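Local coordinates for teichoic acid biosynthesis protein F (Staphylococcus epidermidis, PDB 3L7I) that is a teichoic acid biosynthesis protein whose C-terminal part belongs to the GT-B clan of glycosyltransferase-like folds, at residues F613-M627 / Y630-I644. Numbering follows the deposited sequence.
Sequences FLISDCLITDYSSVM and YGILKRPQFFFAYDI. With SO4 (sulfate ion), chain G.
Phe613 receives Tyr630 in an offset edge-to-face pair, ring planes at 61°, within a beta-alpha-beta unit (strand 618-621, helix 626-630, strand 637-640) of a Rossmann-like parallel sheet, as in GT-B folds. Tyr630 CB sits over the Phe613 ring centre. Arg635 NH1 donates to Leu614 O, at the C-terminal end of helix 609-614, at 2.8 Å; this oxygen lies in the guanidinium plane. Ser616 O takes three donors: Arg635 NE and NH1, side-on, and Tyr630 OH at 2.9 Å, which like NH1 approaches from above the carbonyl plane. With CG of Tyr630 anti to its N (chi1 -176°), the ring runs alongside Leu619, whose CB rests over one face, 3.7 Å from the ring centroid. Parallel pairing follows: Leu619 O accepts from Phe638 N at 2.9 Å, and Thr621 N donates to Phe638 O. Thr621 CG2 packs against Phe639 CE1 at 3.4 Å, while its OG1 hydrogen-bonds to Ala544 O. A water joins Asp622 OD1, also salt-bridged to Arg548, to Phe640 O. Tyr623 OH donates to Asp643 OD1, itself salt-bridged to Arg548. Ser624 OG and Ser625 N hydrogen-bond to one oxygen of a sulfate, probably from the crystallisation liquor. Finally, Gln637 NE2 meets a lone pair of Met627 O at 3.0 Å, its N-H straight at 180°.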
# COMPACT_ATOMS: atom_id res chain seq x y z
N PHE A 613 -10.23 -46.72 -34.31
CA PHE A 613 -10.12 -48.14 -33.95
C PHE A 613 -11.20 -48.94 -34.65
O PHE A 613 -10.92 -49.98 -35.24
CB PHE A 613 -10.21 -48.38 -32.44
CG PHE A 613 -9.08 -47.78 -31.66
CD1 PHE A 613 -7.80 -47.76 -32.17
CD2 PHE A 613 -9.31 -47.24 -30.41
CE1 PHE A 613 -6.77 -47.20 -31.47
CE2 PHE A 613 -8.27 -46.69 -29.70
CZ PHE A 613 -7.00 -46.67 -30.22
N LEU A 614 -12.44 -48.46 -34.56
CA LEU A 614 -13.60 -49.17 -35.09
C LEU A 614 -13.37 -49.64 -36.52
O LEU A 614 -13.70 -50.76 -36.88
CB LEU A 614 -14.85 -48.30 -35.04
CG LEU A 614 -15.62 -48.30 -33.73
CD1 LEU A 614 -17.00 -47.73 -33.96
CD2 LEU A 614 -15.72 -49.70 -33.16
N ILE A 615 -12.78 -48.79 -37.35
CA ILE A 615 -12.55 -49.18 -38.73
C ILE A 615 -11.19 -49.87 -38.96
O ILE A 615 -10.81 -50.09 -40.10
CB ILE A 615 -12.72 -47.99 -39.70
CG1 ILE A 615 -11.58 -46.98 -39.52
CG2 ILE A 615 -14.11 -47.36 -39.56
CD1 ILE A 615 -11.55 -45.87 -40.57
N SER A 616 -10.47 -50.24 -37.90
CA SER A 616 -9.14 -50.83 -38.07
C SER A 616 -9.13 -52.34 -37.92
O SER A 616 -9.58 -52.87 -36.89
CB SER A 616 -8.15 -50.26 -37.07
OG SER A 616 -7.87 -48.90 -37.32
N ASP A 617 -8.59 -53.03 -38.92
CA ASP A 617 -8.47 -54.49 -38.90
C ASP A 617 -7.36 -54.97 -37.99
O ASP A 617 -7.37 -56.12 -37.56
CB ASP A 617 -8.29 -55.03 -40.31
CG ASP A 617 -9.52 -54.80 -41.18
OD1 ASP A 617 -10.55 -55.51 -40.98
OD2 ASP A 617 -9.46 -53.90 -42.05
N CYS A 618 -6.39 -54.11 -37.72
CA CYS A 618 -5.39 -54.39 -36.69
C CYS A 618 -4.75 -53.09 -36.24
O CYS A 618 -4.91 -52.06 -36.90
CB CYS A 618 -4.32 -55.36 -37.19
SG CYS A 618 -3.26 -54.73 -38.53
N LEU A 619 -4.02 -53.15 -35.13
CA LEU A 619 -3.31 -52.01 -34.56
C LEU A 619 -1.81 -52.29 -34.56
O LEU A 619 -1.37 -53.38 -34.18
CB LEU A 619 -3.76 -51.78 -33.12
CG LEU A 619 -3.81 -50.30 -32.72
CD1 LEU A 619 -3.86 -50.11 -31.21
CD2 LEU A 619 -2.65 -49.55 -33.32
N ILE A 620 -1.00 -51.34 -34.99
CA ILE A 620 0.44 -51.48 -34.75
C ILE A 620 0.83 -50.36 -33.82
O ILE A 620 0.54 -49.18 -34.09
CB ILE A 620 1.28 -51.40 -36.03
CG1 ILE A 620 0.76 -52.38 -37.06
CG2 ILE A 620 2.75 -51.68 -35.72
CD1 ILE A 620 1.57 -52.37 -38.32
N THR A 621 1.48 -50.72 -32.72
CA THR A 621 1.89 -49.73 -31.75
C THR A 621 3.20 -50.19 -31.09
O THR A 621 3.85 -51.11 -31.59
CB THR A 621 0.76 -49.50 -30.76
OG1 THR A 621 1.09 -48.37 -29.95
CG2 THR A 621 0.56 -50.73 -29.87
N ASP A 622 3.61 -49.53 -30.00
CA ASP A 622 4.78 -50.00 -29.26
C ASP A 622 4.60 -49.95 -27.75
O ASP A 622 4.35 -50.98 -27.13
CB ASP A 622 6.05 -49.28 -29.69
CG ASP A 622 5.85 -47.81 -29.85
OD1 ASP A 622 5.96 -47.33 -30.99
OD2 ASP A 622 5.58 -47.11 -28.85
N TYR A 623 4.74 -48.75 -27.16
CA TYR A 623 4.53 -48.56 -25.73
C TYR A 623 3.41 -47.56 -25.53
O TYR A 623 3.65 -46.38 -25.29
CB TYR A 623 5.80 -48.00 -25.08
CG TYR A 623 7.03 -48.51 -25.73
CD1 TYR A 623 7.85 -47.66 -26.47
CD2 TYR A 623 7.36 -49.87 -25.68
CE1 TYR A 623 8.98 -48.15 -27.11
CE2 TYR A 623 8.48 -50.37 -26.31
CZ TYR A 623 9.29 -49.51 -27.03
OH TYR A 623 10.41 -50.00 -27.66
N SER A 624 2.17 -47.99 -25.61
CA SER A 624 1.11 -47.02 -25.52
C SER A 624 -0.09 -47.61 -24.84
O SER A 624 -0.44 -48.77 -25.04
CB SER A 624 0.72 -46.52 -26.90
OG SER A 624 -0.36 -45.62 -26.81
N SER A 625 -0.73 -46.77 -24.03
CA SER A 625 -1.97 -47.12 -23.38
C SER A 625 -3.12 -47.35 -24.37
O SER A 625 -4.19 -47.81 -23.97
CB SER A 625 -2.34 -46.01 -22.39
OG SER A 625 -3.75 -45.88 -22.27
N VAL A 626 -2.92 -47.03 -25.65
CA VAL A 626 -3.95 -47.35 -26.64
C VAL A 626 -4.18 -48.84 -26.81
O VAL A 626 -5.27 -49.25 -27.16
CB VAL A 626 -3.71 -46.75 -28.06
CG1 VAL A 626 -3.87 -45.25 -28.06
CG2 VAL A 626 -2.35 -47.19 -28.62
N MET A 627 -3.16 -49.66 -26.60
CA MET A 627 -3.39 -51.08 -26.79
C MET A 627 -4.53 -51.58 -25.88
O MET A 627 -5.24 -52.52 -26.22
CB MET A 627 -2.11 -51.87 -26.55
CG MET A 627 -1.48 -51.60 -25.22
SD MET A 627 -0.20 -52.80 -24.88
CE MET A 627 0.31 -52.29 -23.23
N TYR A 630 -7.93 -50.55 -27.74
CA TYR A 630 -8.18 -51.29 -28.98
C TYR A 630 -8.53 -52.74 -28.67
O TYR A 630 -9.27 -53.37 -29.41
CB TYR A 630 -6.96 -51.18 -29.88
CG TYR A 630 -7.15 -51.83 -31.20
CD1 TYR A 630 -8.00 -51.28 -32.14
CD2 TYR A 630 -6.50 -53.01 -31.50
CE1 TYR A 630 -8.19 -51.91 -33.38
CE2 TYR A 630 -6.69 -53.65 -32.72
CZ TYR A 630 -7.53 -53.09 -33.66
OH TYR A 630 -7.71 -53.71 -34.86
N GLY A 631 -8.02 -53.23 -27.54
CA GLY A 631 -8.23 -54.60 -27.09
C GLY A 631 -9.67 -55.01 -26.84
O GLY A 631 -10.00 -56.19 -26.82
N ILE A 632 -10.55 -54.04 -26.66
CA ILE A 632 -11.94 -54.37 -26.50
C ILE A 632 -12.45 -55.06 -27.76
O ILE A 632 -13.38 -55.87 -27.70
CB ILE A 632 -12.77 -53.12 -26.25
CG1 ILE A 632 -12.33 -52.43 -24.95
CG2 ILE A 632 -14.25 -53.48 -26.23
CD1 ILE A 632 -12.83 -50.99 -24.81
N LEU A 633 -11.83 -54.77 -28.90
CA LEU A 633 -12.29 -55.30 -30.18
C LEU A 633 -11.84 -56.74 -30.46
O LEU A 633 -12.35 -57.38 -31.40
CB LEU A 633 -11.92 -54.37 -31.34
CG LEU A 633 -12.54 -52.96 -31.31
CD1 LEU A 633 -11.81 -51.97 -32.28
CD2 LEU A 633 -14.02 -53.01 -31.57
N LYS A 634 -10.91 -57.25 -29.64
CA LYS A 634 -10.35 -58.60 -29.78
C LYS A 634 -9.79 -58.82 -31.19
O LYS A 634 -10.08 -59.81 -31.85
CB LYS A 634 -11.38 -59.69 -29.45
CG LYS A 634 -12.05 -59.52 -28.11
CD LYS A 634 -12.89 -60.73 -27.74
CE LYS A 634 -14.07 -60.33 -26.84
NZ LYS A 634 -14.83 -61.52 -26.34
N ARG A 635 -9.00 -57.86 -31.65
CA ARG A 635 -8.41 -57.93 -32.96
C ARG A 635 -6.90 -58.03 -32.78
O ARG A 635 -6.39 -57.77 -31.70
CB ARG A 635 -8.82 -56.71 -33.80
CG ARG A 635 -10.01 -56.95 -34.72
CD ARG A 635 -11.27 -56.22 -34.35
NE ARG A 635 -11.34 -54.93 -35.02
CZ ARG A 635 -12.47 -54.26 -35.32
NH1 ARG A 635 -12.37 -53.07 -35.90
NH2 ARG A 635 -13.68 -54.75 -35.04
N PRO A 636 -6.18 -58.42 -33.84
CA PRO A 636 -4.72 -58.57 -33.77
C PRO A 636 -4.01 -57.25 -33.51
O PRO A 636 -4.31 -56.26 -34.17
CB PRO A 636 -4.34 -59.06 -35.17
CG PRO A 636 -5.59 -59.60 -35.73
CD PRO A 636 -6.70 -58.79 -35.16
N GLN A 637 -3.08 -57.23 -32.55
CA GLN A 637 -2.20 -56.09 -32.40
C GLN A 637 -0.77 -56.57 -32.65
O GLN A 637 -0.48 -57.75 -32.50
CB GLN A 637 -2.32 -55.47 -31.01
CG GLN A 637 -3.74 -55.28 -30.52
CD GLN A 637 -3.83 -54.30 -29.36
OE1 GLN A 637 -2.98 -53.41 -29.21
NE2 GLN A 637 -4.89 -54.43 -28.55
N PHE A 638 0.09 -55.64 -33.07
CA PHE A 638 1.52 -55.87 -33.28
C PHE A 638 2.28 -54.81 -32.51
O PHE A 638 1.75 -53.74 -32.21
CB PHE A 638 1.87 -55.76 -34.76
CG PHE A 638 1.29 -56.85 -35.60
CD1 PHE A 638 2.00 -58.04 -35.82
CD2 PHE A 638 0.04 -56.70 -36.19
CE1 PHE A 638 1.46 -59.06 -36.60
CE2 PHE A 638 -0.49 -57.72 -36.97
CZ PHE A 638 0.23 -58.89 -37.18
N PHE A 639 3.54 -55.10 -32.23
CA PHE A 639 4.34 -54.24 -31.36
C PHE A 639 5.72 -54.08 -31.91
O PHE A 639 6.60 -54.91 -31.70
CB PHE A 639 4.32 -54.79 -29.94
CG PHE A 639 2.95 -54.87 -29.38
CD1 PHE A 639 2.33 -53.73 -28.86
CD2 PHE A 639 2.22 -56.04 -29.48
CE1 PHE A 639 1.03 -53.77 -28.39
CE2 PHE A 639 0.91 -56.09 -29.02
CZ PHE A 639 0.31 -54.95 -28.46
N PHE A 640 5.90 -53.00 -32.65
CA PHE A 640 7.13 -52.74 -33.37
C PHE A 640 8.12 -51.98 -32.47
O PHE A 640 8.41 -50.81 -32.67
CB PHE A 640 6.75 -51.94 -34.60
CG PHE A 640 7.89 -51.54 -35.44
CD1 PHE A 640 7.93 -50.28 -36.01
CD2 PHE A 640 8.92 -52.42 -35.70
CE1 PHE A 640 8.99 -49.90 -36.83
CE2 PHE A 640 9.99 -52.05 -36.51
CZ PHE A 640 10.03 -50.78 -37.08
N ALA A 641 8.62 -52.68 -31.46
CA ALA A 641 9.60 -52.11 -30.54
C ALA A 641 11.01 -52.11 -31.14
O ALA A 641 11.85 -52.93 -30.79
CB ALA A 641 9.59 -52.86 -29.22
N TYR A 642 11.28 -51.18 -32.04
CA TYR A 642 12.57 -51.15 -32.71
C TYR A 642 13.67 -50.63 -31.80
O TYR A 642 14.83 -51.03 -31.93
CB TYR A 642 12.51 -50.35 -34.01
CG TYR A 642 12.00 -48.93 -33.87
CD1 TYR A 642 10.65 -48.63 -34.09
CD2 TYR A 642 12.86 -47.90 -33.55
CE1 TYR A 642 10.17 -47.34 -33.98
CE2 TYR A 642 12.40 -46.60 -33.43
CZ TYR A 642 11.05 -46.32 -33.65
OH TYR A 642 10.60 -45.02 -33.53
N ASP A 643 13.31 -49.76 -30.88
CA ASP A 643 14.30 -49.22 -29.94
C ASP A 643 14.24 -49.91 -28.59
O ASP A 643 14.82 -49.44 -27.62
CB ASP A 643 14.13 -47.71 -29.76
CG ASP A 643 12.71 -47.32 -29.40
OD1 ASP A 643 11.84 -48.21 -29.29
OD2 ASP A 643 12.47 -46.11 -29.21
N ILE A 644 13.55 -51.04 -28.54
CA ILE A 644 13.33 -51.76 -27.31
C ILE A 644 14.58 -52.00 -26.45
O ILE A 644 14.47 -52.27 -25.26
CB ILE A 644 12.67 -53.11 -27.60
CG1 ILE A 644 12.09 -53.69 -26.31
CG2 ILE A 644 13.66 -54.04 -28.26
CD1 ILE A 644 11.20 -54.89 -26.54
S SO4 G . 0.95 -43.45 -23.44
O1 SO4 G . 1.36 -42.51 -24.49
O2 SO4 G . 2.09 -44.29 -23.08
O3 SO4 G . 0.49 -42.73 -22.26
O4 SO4 G . -0.14 -44.28 -23.95
O HOH W 1 6.57 -48.34 -33.55